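Local coordinates for protein 6-phosphogluconolactonase (Leishmania braziliensis, PDB 3CSS) that probably hydrolyses 6-phosphogluconolactone to 6-phosphogluconate, the second step in the oxidative stage of the pentose phosphate pathway, at residues A212-V217 with R250-L255; T207-A212 with S243-D248. All coordinates share one frame; numbering follows the deposited sequence.

Contact 1: A212-V217 with R250-L255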
loop_
_atom_site.group_PDB
_atom_site.type_symbol
_atom_site.label_atom_id
_atom_site.label_comp_id
_atom_site.label_asym_id
_atom_site.label_seq_id
_atom_site.Cartn_x
_atom_site.Cartn_y
_atom_site.Cartn_z
ATOM N N ALA A 212 -2.699 -6.668 -8.752
ATOM C CA ALA A 212 -2.981 -7.345 -7.495
ATOM C C ALA A 212 -4.355 -8.011 -7.558
ATOM O O ALA A 212 -5.265 -7.537 -8.250
ATOM C CB ALA A 212 -2.892 -6.364 -6.293
ATOM N N LYS A 213 -4.501 -9.125 -6.839
ATOM C CA LYS A 213 -5.784 -9.828 -6.775
ATOM C C LYS A 213 -6.891 -9.069 -6.053
ATOM O O LYS A 213 -8.043 -9.065 -6.498
ATOM C CB LYS A 213 -5.589 -11.219 -6.148
ATOM C CG LYS A 213 -4.595 -12.091 -6.893
ATOM C CD LYS A 213 -4.971 -12.293 -8.348
ATOM C CE LYS A 213 -4.139 -13.395 -8.986
ATOM N NZ LYS A 213 -4.514 -13.612 -10.411
ATOM N N HIS A 214 -6.526 -8.419 -4.953
ATOM C CA HIS A 214 -7.453 -7.648 -4.118
ATOM C C HIS A 214 -6.750 -6.365 -3.637
ATOM O O HIS A 214 -5.585 -6.399 -3.183
ATOM C CB HIS A 214 -7.907 -8.468 -2.913
ATOM C CG HIS A 214 -8.393 -9.843 -3.257
ATOM N ND1 HIS A 214 -9.644 -10.070 -3.795
ATOM C CD2 HIS A 214 -7.802 -11.056 -3.143
ATOM C CE1 HIS A 214 -9.792 -11.368 -4.023
ATOM N NE2 HIS A 214 -8.697 -11.991 -3.617
ATOM N N VAL A 215 -7.456 -5.253 -3.729
ATOM C CA VAL A 215 -6.956 -3.973 -3.229
ATOM C C VAL A 215 -7.971 -3.489 -2.197
ATOM O O VAL A 215 -9.162 -3.485 -2.457
ATOM C CB VAL A 215 -6.802 -2.940 -4.370
ATOM C CG1 VAL A 215 -6.379 -1.596 -3.827
ATOM C CG2 VAL A 215 -5.808 -3.445 -5.434
ATOM N N VAL A 216 -7.485 -3.112 -1.021
ATOM C CA VAL A 216 -8.358 -2.672 0.076
ATOM C C VAL A 216 -7.850 -1.311 0.573
ATOM O O VAL A 216 -6.746 -1.194 1.102
ATOM C CB VAL A 216 -8.378 -3.680 1.244
ATOM C CG1 VAL A 216 -9.297 -3.165 2.412
ATOM C CG2 VAL A 216 -8.785 -5.081 0.740
ATOM N N VAL A 217 -8.677 -0.291 0.387
ATOM C CA VAL A 217 -8.354 1.063 0.819
ATOM C C VAL A 217 -9.076 1.329 2.126
ATOM O O VAL A 217 -10.286 1.072 2.241
ATOM C CB VAL A 217 -8.845 2.119 -0.221
ATOM C CG1 VAL A 217 -8.429 3.542 0.219
ATOM C CG2 VAL A 217 -8.373 1.788 -1.676
ATOM N N ARG A 250 -7.132 -4.647 -12.132
ATOM C CA ARG A 250 -7.657 -5.934 -12.650
ATOM C C ARG A 250 -8.233 -6.807 -11.544
ATOM O O ARG A 250 -9.012 -7.736 -11.825
ATOM C CB ARG A 250 -6.553 -6.693 -13.369
ATOM C CG ARG A 250 -6.019 -5.921 -14.542
ATOM C CD ARG A 250 -4.834 -6.602 -15.147
ATOM N NE ARG A 250 -4.270 -5.810 -16.233
ATOM C CZ ARG A 250 -3.495 -4.738 -16.074
ATOM N NH1 ARG A 250 -3.176 -4.295 -14.866
ATOM N NH2 ARG A 250 -3.021 -4.103 -17.142
ATOM N N GLY A 251 -7.821 -6.542 -10.303
ATOM C CA GLY A 251 -8.330 -7.246 -9.138
ATOM C C GLY A 251 -9.570 -6.596 -8.576
ATOM O O GLY A 251 -10.105 -5.645 -9.157
ATOM N N SER A 252 -10.035 -7.115 -7.450
ATOM C CA SER A 252 -11.163 -6.516 -6.762
ATOM C C SER A 252 -10.669 -5.268 -6.052
ATOM O O SER A 252 -9.484 -5.170 -5.683
ATOM C CB SER A 252 -11.752 -7.470 -5.733
ATOM O OG SER A 252 -10.923 -7.613 -4.590
ATOM N N VAL A 253 -11.561 -4.305 -5.871
ATOM C CA VAL A 253 -11.237 -3.106 -5.099
ATOM C C VAL A 253 -12.347 -2.916 -4.058
ATOM O O VAL A 253 -13.557 -2.995 -4.373
ATOM C CB VAL A 253 -11.086 -1.846 -5.980
ATOM C CG1 VAL A 253 -10.924 -0.573 -5.152
ATOM C CG2 VAL A 253 -9.925 -1.998 -6.991
ATOM N N THR A 254 -11.911 -2.711 -2.820
ATOM C CA THR A 254 -12.799 -2.401 -1.703
ATOM C C THR A 254 -12.370 -1.096 -1.039
ATOM O O THR A 254 -11.197 -0.939 -0.731
ATOM C CB THR A 254 -12.761 -3.516 -0.693
ATOM O OG1 THR A 254 -13.151 -4.746 -1.336
ATOM C CG2 THR A 254 -13.648 -3.215 0.528
ATOM N N LEU A 255 -13.322 -0.188 -0.848
ATOM C CA LEU A 255 -13.111 1.077 -0.121
ATOM C C LEU A 255 -13.815 0.974 1.242
ATOM O O LEU A 255 -15.024 0.836 1.296
ATOM C CB LEU A 255 -13.676 2.263 -0.881
ATOM C CG LEU A 255 -13.243 2.461 -2.328
ATOM C CD1 LEU A 255 -13.756 3.850 -2.841
ATOM C CD2 LEU A 255 -11.753 2.341 -2.502
HETATM O O HOH W 1 -5.667 -4.983 -9.013
HETATM O O HOH W 2 -10.875 -5.980 -2.458
#
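K213 O takes the first direct backbone bond, from S252 N at 2.9 Å. From there the two strands run parallel, with axes 4.7 Å apart: V215 N gives to S252 O, T254 N to V215 O, and V217 N to T254 O at 2.8 Å, the last nearly straight at 172°. Ahead of the strands, A212 O and G251 N do not bond directly; a water bridges them, giving to A212 O and accepting from G251 N.

On the face carrying H214, V216 and T254, S252 OG hydrogen-bonds H214 ND1 at 2.9 Å, in the plane of the imidazole at its edge; either could be the donor. With chi1 at 73°, OG stands between the backbone N and carbonyl carbon of S252. A second water ties S252 OG to T254 OG1 and gives a hydrogen bond to V215 O, which thus has two donors. The other face is apolar, with V217 CG2 alongside L255 CD2 at 3.5 Å. On its other edge strand 214-219 bonds to 158-162, H214 and V216 pairing with V159 and V216 also with L161. Strands 214-219 and 252-257, with helix 225-232 between, form a beta-alpha-beta unit in the parallel part of the mixed, Rossmann-like sheet.

Contact 2: T207-A212 with S243-D248. Unlike the reference sequence in segment 207-212: Y211 (reference His).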
loop_
_atom_site.group_PDB
_atom_site.type_symbol
_atom_site.label_atom_id
_atom_site.label_comp_id
_atom_site.label_asym_id
_atom_site.label_seq_id
_atom_site.Cartn_x
_atom_site.Cartn_y
_atom_site.Cartn_z
ATOM N N THR A 207 1.252 -0.126 -11.733
ATOM C CA THR A 207 1.180 -1.438 -12.395
ATOM C C THR A 207 1.017 -2.582 -11.405
ATOM O O THR A 207 0.157 -3.450 -11.565
ATOM C CB THR A 207 2.440 -1.678 -13.248
ATOM O OG1 THR A 207 2.637 -0.560 -14.119
ATOM C CG2 THR A 207 2.274 -2.938 -14.097
ATOM N N VAL A 208 1.855 -2.593 -10.376
ATOM C CA VAL A 208 1.792 -3.665 -9.373
ATOM C C VAL A 208 0.418 -3.657 -8.732
ATOM O O VAL A 208 -0.231 -4.686 -8.584
ATOM C CB VAL A 208 2.879 -3.525 -8.302
ATOM C CG1 VAL A 208 2.712 -4.582 -7.227
ATOM C CG2 VAL A 208 4.268 -3.619 -8.925
ATOM N N ILE A 209 -0.041 -2.468 -8.356
ATOM C CA ILE A 209 -1.355 -2.345 -7.716
ATOM C C ILE A 209 -2.485 -2.828 -8.633
ATOM O O ILE A 209 -3.413 -3.518 -8.187
ATOM C CB ILE A 209 -1.569 -0.890 -7.206
ATOM C CG1 ILE A 209 -0.538 -0.593 -6.123
ATOM C CG2 ILE A 209 -2.957 -0.717 -6.642
ATOM C CD1 ILE A 209 -0.399 0.871 -5.760
ATOM N N GLN A 210 -2.365 -2.521 -9.923
ATOM C CA GLN A 210 -3.368 -2.875 -10.922
ATOM C C GLN A 210 -3.363 -4.368 -11.324
ATOM O O GLN A 210 -4.297 -4.824 -11.985
ATOM C CB GLN A 210 -3.210 -1.978 -12.147
ATOM C CG GLN A 210 -3.593 -0.536 -11.871
ATOM C CD GLN A 210 -3.261 0.389 -13.012
ATOM O OE1 GLN A 210 -2.334 0.113 -13.776
ATOM N NE2 GLN A 210 -3.988 1.498 -13.129
ATOM N N TYR A 211 -2.303 -5.092 -10.967
ATOM C CA TYR A 211 -2.238 -6.532 -11.166
ATOM C C TYR A 211 -2.517 -7.343 -9.880
ATOM O O TYR A 211 -2.567 -8.584 -9.924
ATOM C CB TYR A 211 -0.890 -6.916 -11.739
ATOM C CG TYR A 211 -0.784 -6.720 -13.227
ATOM C CD1 TYR A 211 0.055 -5.768 -13.774
ATOM C CD2 TYR A 211 -1.517 -7.519 -14.090
ATOM C CE1 TYR A 211 0.160 -5.615 -15.146
ATOM C CE2 TYR A 211 -1.425 -7.373 -15.472
ATOM C CZ TYR A 211 -0.580 -6.416 -15.998
ATOM O OH TYR A 211 -0.481 -6.265 -17.378
ATOM N N ALA A 212 -2.699 -6.668 -8.752
ATOM C CA ALA A 212 -2.981 -7.345 -7.495
ATOM C C ALA A 212 -4.355 -8.011 -7.558
ATOM O O ALA A 212 -5.265 -7.537 -8.250
ATOM C CB ALA A 212 -2.892 -6.364 -6.293
ATOM N N SER A 243 -5.188 9.009 -7.414
ATOM C CA SER A 243 -5.642 7.649 -7.102
ATOM C C SER A 243 -6.798 7.113 -7.978
ATOM O O SER A 243 -7.173 5.940 -7.862
ATOM C CB SER A 243 -5.979 7.540 -5.613
ATOM O OG SER A 243 -6.961 8.490 -5.273
ATOM N N ARG A 244 -7.319 7.935 -8.901
ATOM C CA ARG A 244 -8.255 7.449 -9.912
ATOM C C ARG A 244 -7.676 6.292 -10.746
ATOM O O ARG A 244 -8.444 5.537 -11.353
ATOM C CB ARG A 244 -8.748 8.587 -10.801
ATOM C CG ARG A 244 -9.910 8.209 -11.699
ATOM C CD ARG A 244 -10.473 9.382 -12.498
ATOM N NE ARG A 244 -11.472 8.915 -13.478
ATOM C CZ ARG A 244 -12.752 8.672 -13.227
ATOM N NH1 ARG A 244 -13.270 8.845 -12.028
ATOM N NH2 ARG A 244 -13.542 8.263 -14.208
ATOM N N PHE A 245 -6.345 6.098 -10.763
ATOM C CA PHE A 245 -5.789 4.916 -11.452
ATOM C C PHE A 245 -6.345 3.590 -10.911
ATOM O O PHE A 245 -6.292 2.549 -11.594
ATOM C CB PHE A 245 -4.248 4.907 -11.437
ATOM C CG PHE A 245 -3.637 4.482 -10.130
ATOM C CD1 PHE A 245 -3.467 3.132 -9.824
ATOM C CD2 PHE A 245 -3.198 5.438 -9.199
ATOM C CE1 PHE A 245 -2.911 2.748 -8.602
ATOM C CE2 PHE A 245 -2.610 5.053 -7.995
ATOM C CZ PHE A 245 -2.478 3.710 -7.700
ATOM N N LEU A 246 -6.858 3.607 -9.682
ATOM C CA LEU A 246 -7.486 2.399 -9.099
ATOM C C LEU A 246 -8.661 1.841 -9.923
ATOM O O LEU A 246 -8.959 0.645 -9.882
ATOM C CB LEU A 246 -7.930 2.693 -7.664
ATOM C CG LEU A 246 -6.816 2.894 -6.651
ATOM C CD1 LEU A 246 -7.407 3.345 -5.307
ATOM C CD2 LEU A 246 -5.920 1.623 -6.495
ATOM N N ARG A 247 -9.291 2.695 -10.722
ATOM C CA ARG A 247 -10.384 2.278 -11.595
ATOM C C ARG A 247 -9.944 1.211 -12.595
ATOM O O ARG A 247 -10.784 0.464 -13.119
ATOM C CB ARG A 247 -10.955 3.473 -12.359
ATOM C CG ARG A 247 -11.691 4.489 -11.499
ATOM C CD ARG A 247 -12.430 5.530 -12.329
ATOM N NE ARG A 247 -13.543 4.912 -13.051
ATOM C CZ ARG A 247 -14.738 4.693 -12.516
ATOM N NH1 ARG A 247 -15.012 5.046 -11.266
ATOM N NH2 ARG A 247 -15.679 4.108 -13.238
ATOM N N ASP A 248 -8.643 1.172 -12.890
ATOM C CA ASP A 248 -8.065 0.246 -13.861
ATOM C C ASP A 248 -7.423 -0.995 -13.236
ATOM O O ASP A 248 -6.712 -1.745 -13.921
ATOM C CB ASP A 248 -7.051 0.971 -14.740
ATOM C CG ASP A 248 -7.687 1.998 -15.641
ATOM O OD1 ASP A 248 -8.795 1.744 -16.146
ATOM O OD2 ASP A 248 -7.061 3.068 -15.824
HETATM O O HOH W 3 -4.636 3.632 -15.029
#
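I209 and Q210 of the short helix 206-211 meet F245, L246 and D248 in a 3-10 stretch of the connection from helix 225-232 to strand 252-257, so the contact packs two elements beside the parallel part of the mixed sheet of the Rossmann-like fold.

At the start of the segment, S243 and R244 face other parts of the chain: S243 OG bonds to G167 O, and R244 NH1 reaches back to the carbonyls of G230 and S233, in and just past helix 225-232. F245 makes the first contact. Its chi1 of 77° sets the ring between its own backbone N and carbonyl carbon, and the side chain crosses that of I209 at about a right angle. I209 CG2 comes to the ring edge near its plane, 4.0 Å from F245 CE1, while I209 CD1 touches CZ. The amide nitrogen of Q210 is also at this edge, near CD1.

L246 starts out away from the helix, but its CD2 turns back to I209 CG2 at 3.8 Å. The methyl of I209 is therefore shared by a ring and a leucine branch, and L246 also rests on L161 of the sheet. R247 turns away from I209 and Q210, to a salt bridge with E234.

D248 N hydrogen-bonds F245 O, the i to i+3 pattern of a 3-10 turn. The extended side chain of Q210 runs beside that of D248, and a water accepts from Q210 NE2 and gives to D248 OD2 at 2.6 Å. F245 O is gripped twice, by D248 N and Q210 NE2 from opposite faces of the carbonyl plane; the hydrogen bond from Q210 NE2 is 3.0 Å long, with F245 O only 1° out of the amide plane.

How the contacts relate
Contact 1, partly buried, lies within the parallel part of the sheet; contact 2, mostly buried, joins the pieces of chain just ahead of the same two strands. Their centres are about 8 Å apart, and A212 belongs to both. Contact 1 depends on a ladder of main-chain bonds, one face apolar, the other mixed, with partly exposed polar groups beside V216. Contact 2 has no ladder: a single hydrogen bond from a side-chain amide and a small buried apolar cluster do the work, grading into exposed D248 and a bridging water. R250 links the two: R250 N probably bonds to Q210 O at 2.8 Å. Its NH1 reaches the same oxygen, and its guanidinium makes a cation-pi contact with Y211.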